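Local coordinates for NikO protein (Streptomyces tendae, PDB 4FQD) that is an enolpyruvyl transferase of the MurA subfamily that is essential in nikkomycin biosynthesis, at residues 280-291 with 314-322. The protein carries 4 engineered substitutions. Residues are numbered along the deposited sequence; the frame is centred on the assembly and turned at random.
Sequences DEPLRITGPGID and GADEVTAHP
Arg284 and Glu317 meet diagonally on one face of an antiparallel strand pair, 283-286 against 317-320. The arginine chain, bent at chi3 (61°), brings Arg284 NH1 to Glu317 OE2 at 2.7 Å, a salt bridge whose hydrogen bond is weak, its N-H...O angle only 125°. Guanidinium and carboxylate planes lie 52° apart. Arginine suits this place because its long chain carries the charge diagonally across to Glu317. With an alanine here instead of Glu317, the Arg284 guanidinium would probably lose this charge partner and be freer to swing. Past the strand end, Pro282 lays CB over one face of the His321 ring, a CH-pi contact, and Pro282 CB touches Thr319 CG2 at 3.5 Å. On the other face, with Leu283, Ile285 and Ala320, branched Val318 sets CG2 against Ile285 CB (3.7 Å) and CG1 against Ile290 CG2 (3.9 Å). Beyond the strands, Asp316 OD1 accepts Gly289 N at 2.9 Å on its anti side, holding the type II turn 287-290, where Gly289 readily takes the positive phi. Strand 27-29 runs parallel beside 283-286, and strand 311-313 flanks 317-320, its Asp312 bonding His321 NE2. Trp271 and Ile272 of helix 265-278 pack on Ile285, and Val268 on Ile290, a beta-alpha layering within the inverse barrel fold of enolpyruvyl transferases.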
loop_
_atom_site.group_PDB
_atom_site.type_symbol
_atom_site.label_atom_id
_atom_site.label_comp_id
_atom_site.label_asym_id
_atom_site.label_seq_id
_atom_site.Cartn_x
_atom_site.Cartn_y
_atom_site.Cartn_z
ATOM N N ASP A 280 14.756 12.594 -25.591
ATOM C CA ASP A 280 15.336 11.600 -26.491
ATOM C C ASP A 280 16.801 11.346 -26.144
ATOM O O ASP A 280 17.418 10.407 -26.644
ATOM C CB ASP A 280 15.191 12.030 -27.953
ATOM C CG ASP A 280 15.812 13.379 -28.227
ATOM O OD1 ASP A 280 16.008 14.144 -27.261
ATOM O OD2 ASP A 280 16.099 13.680 -29.404
ATOM N N GLU A 281 17.347 12.200 -25.284
ATOM C CA GLU A 281 18.678 12.005 -24.725
ATOM C C GLU A 281 18.596 12.152 -23.207
ATOM O O GLU A 281 17.681 12.807 -22.704
ATOM C CB GLU A 281 19.667 13.014 -25.314
ATOM C CG GLU A 281 20.159 12.659 -26.708
ATOM C CD GLU A 281 20.928 11.350 -26.746
ATOM O OE1 GLU A 281 21.855 11.172 -25.926
ATOM O OE2 GLU A 281 20.605 10.494 -27.596
ATOM N N PRO A 282 19.536 11.529 -22.475
ATOM C CA PRO A 282 19.583 11.623 -21.011
ATOM C C PRO A 282 19.501 13.064 -20.512
ATOM O O PRO A 282 20.373 13.879 -20.814
ATOM C CB PRO A 282 20.948 11.023 -20.677
ATOM C CG PRO A 282 21.167 10.019 -21.742
ATOM C CD PRO A 282 20.568 10.611 -22.992
ATOM N N LEU A 283 18.449 13.365 -19.758
ATOM C CA LEU A 283 18.204 14.719 -19.278
ATOM C C LEU A 283 18.990 15.016 -18.005
ATOM O O LEU A 283 18.779 14.387 -16.968
ATOM C CB LEU A 283 16.710 14.929 -19.027
ATOM C CG LEU A 283 16.288 16.357 -18.682
ATOM C CD1 LEU A 283 16.503 17.274 -19.876
ATOM C CD2 LEU A 283 14.840 16.398 -18.221
ATOM N N ARG A 284 19.894 15.986 -18.091
ATOM C CA ARG A 284 20.710 16.369 -16.948
ATOM C C ARG A 284 19.954 17.356 -16.064
ATOM O O ARG A 284 19.479 18.390 -16.536
ATOM C CB ARG A 284 22.032 16.975 -17.419
ATOM C CG ARG A 284 23.229 16.600 -16.563
ATOM C CD ARG A 284 24.525 17.044 -17.218
ATOM N NE ARG A 284 24.567 18.491 -17.407
ATOM C CZ ARG A 284 25.083 19.342 -16.528
ATOM N NH1 ARG A 284 25.605 18.891 -15.397
ATOM N NH2 ARG A 284 25.080 20.642 -16.777
ATOM N N ILE A 285 19.836 17.024 -14.782
ATOM C CA ILE A 285 19.105 17.852 -13.830
ATOM C C ILE A 285 20.031 18.285 -12.697
ATOM O O ILE A 285 20.470 17.461 -11.896
ATOM C CB ILE A 285 17.908 17.086 -13.239
ATOM C CG1 ILE A 285 17.102 16.414 -14.354
ATOM C CG2 ILE A 285 17.032 18.016 -12.417
ATOM C CD1 ILE A 285 16.161 15.335 -13.865
ATOM N N THR A 286 20.320 19.581 -12.629
ATOM C CA THR A 286 21.300 20.090 -11.674
ATOM C C THR A 286 20.667 20.777 -10.466
ATOM O O THR A 286 19.501 21.169 -10.492
ATOM C CB THR A 286 22.283 21.072 -12.340
ATOM O OG1 THR A 286 21.577 22.244 -12.768
ATOM C CG2 THR A 286 22.959 20.421 -13.540
ATOM N N GLY A 287 21.460 20.919 -9.408
ATOM C CA GLY A 287 21.021 21.567 -8.187
ATOM C C GLY A 287 22.052 21.368 -7.096
ATOM O O GLY A 287 22.558 20.262 -6.922
ATOM N N PRO A 288 22.376 22.442 -6.358
ATOM C CA PRO A 288 23.390 22.369 -5.299
ATOM C C PRO A 288 22.983 21.410 -4.185
ATOM O O PRO A 288 22.020 21.669 -3.463
ATOM C CB PRO A 288 23.455 23.808 -4.772
ATOM C CG PRO A 288 22.148 24.418 -5.156
ATOM C CD PRO A 288 21.775 23.782 -6.460
ATOM N N GLY A 289 23.712 20.308 -4.055
ATOM C CA GLY A 289 23.412 19.314 -3.043
ATOM C C GLY A 289 22.167 18.520 -3.378
ATOM O O GLY A 289 21.377 18.186 -2.495
ATOM N N ILE A 290 21.994 18.213 -4.660
ATOM C CA ILE A 290 20.827 17.469 -5.118
ATOM C C ILE A 290 20.872 16.021 -4.637
ATOM O O ILE A 290 19.853 15.329 -4.630
ATOM C CB ILE A 290 20.695 17.507 -6.658
ATOM C CG1 ILE A 290 19.247 17.249 -7.083
ATOM C CG2 ILE A 290 21.642 16.510 -7.305
ATOM C CD1 ILE A 290 19.020 17.352 -8.576
ATOM N N ASP A 291 22.056 15.569 -4.233
ATOM C CA ASP A 291 22.214 14.229 -3.681
ATOM C C ASP A 291 21.431 14.087 -2.380
ATOM O O ASP A 291 20.901 13.020 -2.077
ATOM C CB ASP A 291 23.693 13.899 -3.460
ATOM C CG ASP A 291 24.444 15.015 -2.753
ATOM O OD1 ASP A 291 23.794 15.956 -2.250
ATOM O OD2 ASP A 291 25.691 14.945 -2.695
ATOM N N GLY A 314 24.456 11.926 -9.041
ATOM C CA GLY A 314 25.723 12.554 -8.714
ATOM C C GLY A 314 25.593 13.437 -7.487
ATOM O O GLY A 314 24.677 13.263 -6.684
ATOM N N ALA A 315 26.509 14.388 -7.343
ATOM C CA ALA A 315 26.507 15.277 -6.187
ATOM C C ALA A 315 25.595 16.480 -6.401
ATOM O O ALA A 315 24.684 16.728 -5.611
ATOM C CB ALA A 315 27.918 15.735 -5.875
ATOM N N ASP A 316 25.849 17.226 -7.470
ATOM C CA ASP A 316 25.059 18.412 -7.777
ATOM C C ASP A 316 24.212 18.215 -9.029
ATOM O O ASP A 316 23.655 19.172 -9.566
ATOM C CB ASP A 316 25.960 19.636 -7.944
ATOM C CG ASP A 316 26.760 19.944 -6.696
ATOM O OD1 ASP A 316 26.157 20.397 -5.698
ATOM O OD2 ASP A 316 27.993 19.741 -6.713
ATOM N N GLU A 317 24.118 16.973 -9.490
ATOM C CA GLU A 317 23.330 16.671 -10.678
ATOM C C GLU A 317 22.809 15.238 -10.682
ATOM O O GLU A 317 23.427 14.334 -10.119
ATOM C CB GLU A 317 24.150 16.924 -11.947
ATOM C CG GLU A 317 25.288 15.939 -12.156
ATOM C CD GLU A 317 25.910 16.049 -13.535
ATOM O OE1 GLU A 317 25.659 15.157 -14.373
ATOM O OE2 GLU A 317 26.651 17.023 -13.780
ATOM N N VAL A 318 21.655 15.043 -11.311
ATOM C CA VAL A 318 21.147 13.705 -11.585
ATOM C C VAL A 318 20.788 13.605 -13.062
ATOM O O VAL A 318 20.461 14.606 -13.700
ATOM C CB VAL A 318 19.918 13.348 -10.720
ATOM C CG1 VAL A 318 20.271 13.425 -9.244
ATOM C CG2 VAL A 318 18.746 14.260 -11.043
ATOM N N THR A 319 20.866 12.397 -13.607
ATOM C CA THR A 319 20.605 12.194 -15.023
ATOM C C THR A 319 19.494 11.173 -15.247
ATOM O O THR A 319 19.646 9.995 -14.927
ATOM C CB THR A 319 21.875 11.752 -15.768
ATOM O OG1 THR A 319 22.846 12.805 -15.725
ATOM C CG2 THR A 319 21.557 11.430 -17.213
ATOM N N ALA A 320 18.376 11.640 -15.793
ATOM C CA ALA A 320 17.234 10.776 -16.061
ATOM C C ALA A 320 17.239 10.297 -17.508
ATOM O O ALA A 320 17.271 11.103 -18.439
ATOM C CB ALA A 320 15.936 11.498 -15.740
ATOM N N HIS A 321 17.205 8.982 -17.691
ATOM C CA HIS A 321 17.270 8.388 -19.021
ATOM C C HIS A 321 15.884 8.106 -19.588
ATOM O O HIS A 321 15.006 7.611 -18.880
ATOM C CB HIS A 321 18.089 7.096 -18.991
ATOM C CG HIS A 321 19.531 7.300 -18.641
ATOM N ND1 HIS A 321 20.555 7.021 -19.518
ATOM C CD2 HIS A 321 20.116 7.758 -17.510
ATOM C CE1 HIS A 321 21.712 7.295 -18.943
ATOM N NE2 HIS A 321 21.473 7.746 -17.723
ATOM N N PRO A 322 15.684 8.427 -20.874
ATOM C CA PRO A 322 14.434 8.132 -21.580
ATOM C C PRO A 322 14.158 6.632 -21.623
ATOM O O PRO A 322 15.059 5.831 -21.367
ATOM C CB PRO A 322 14.702 8.652 -22.995
ATOM C CG PRO A 322 15.757 9.688 -22.823
ATOM C CD PRO A 322 16.628 9.177 -21.719
#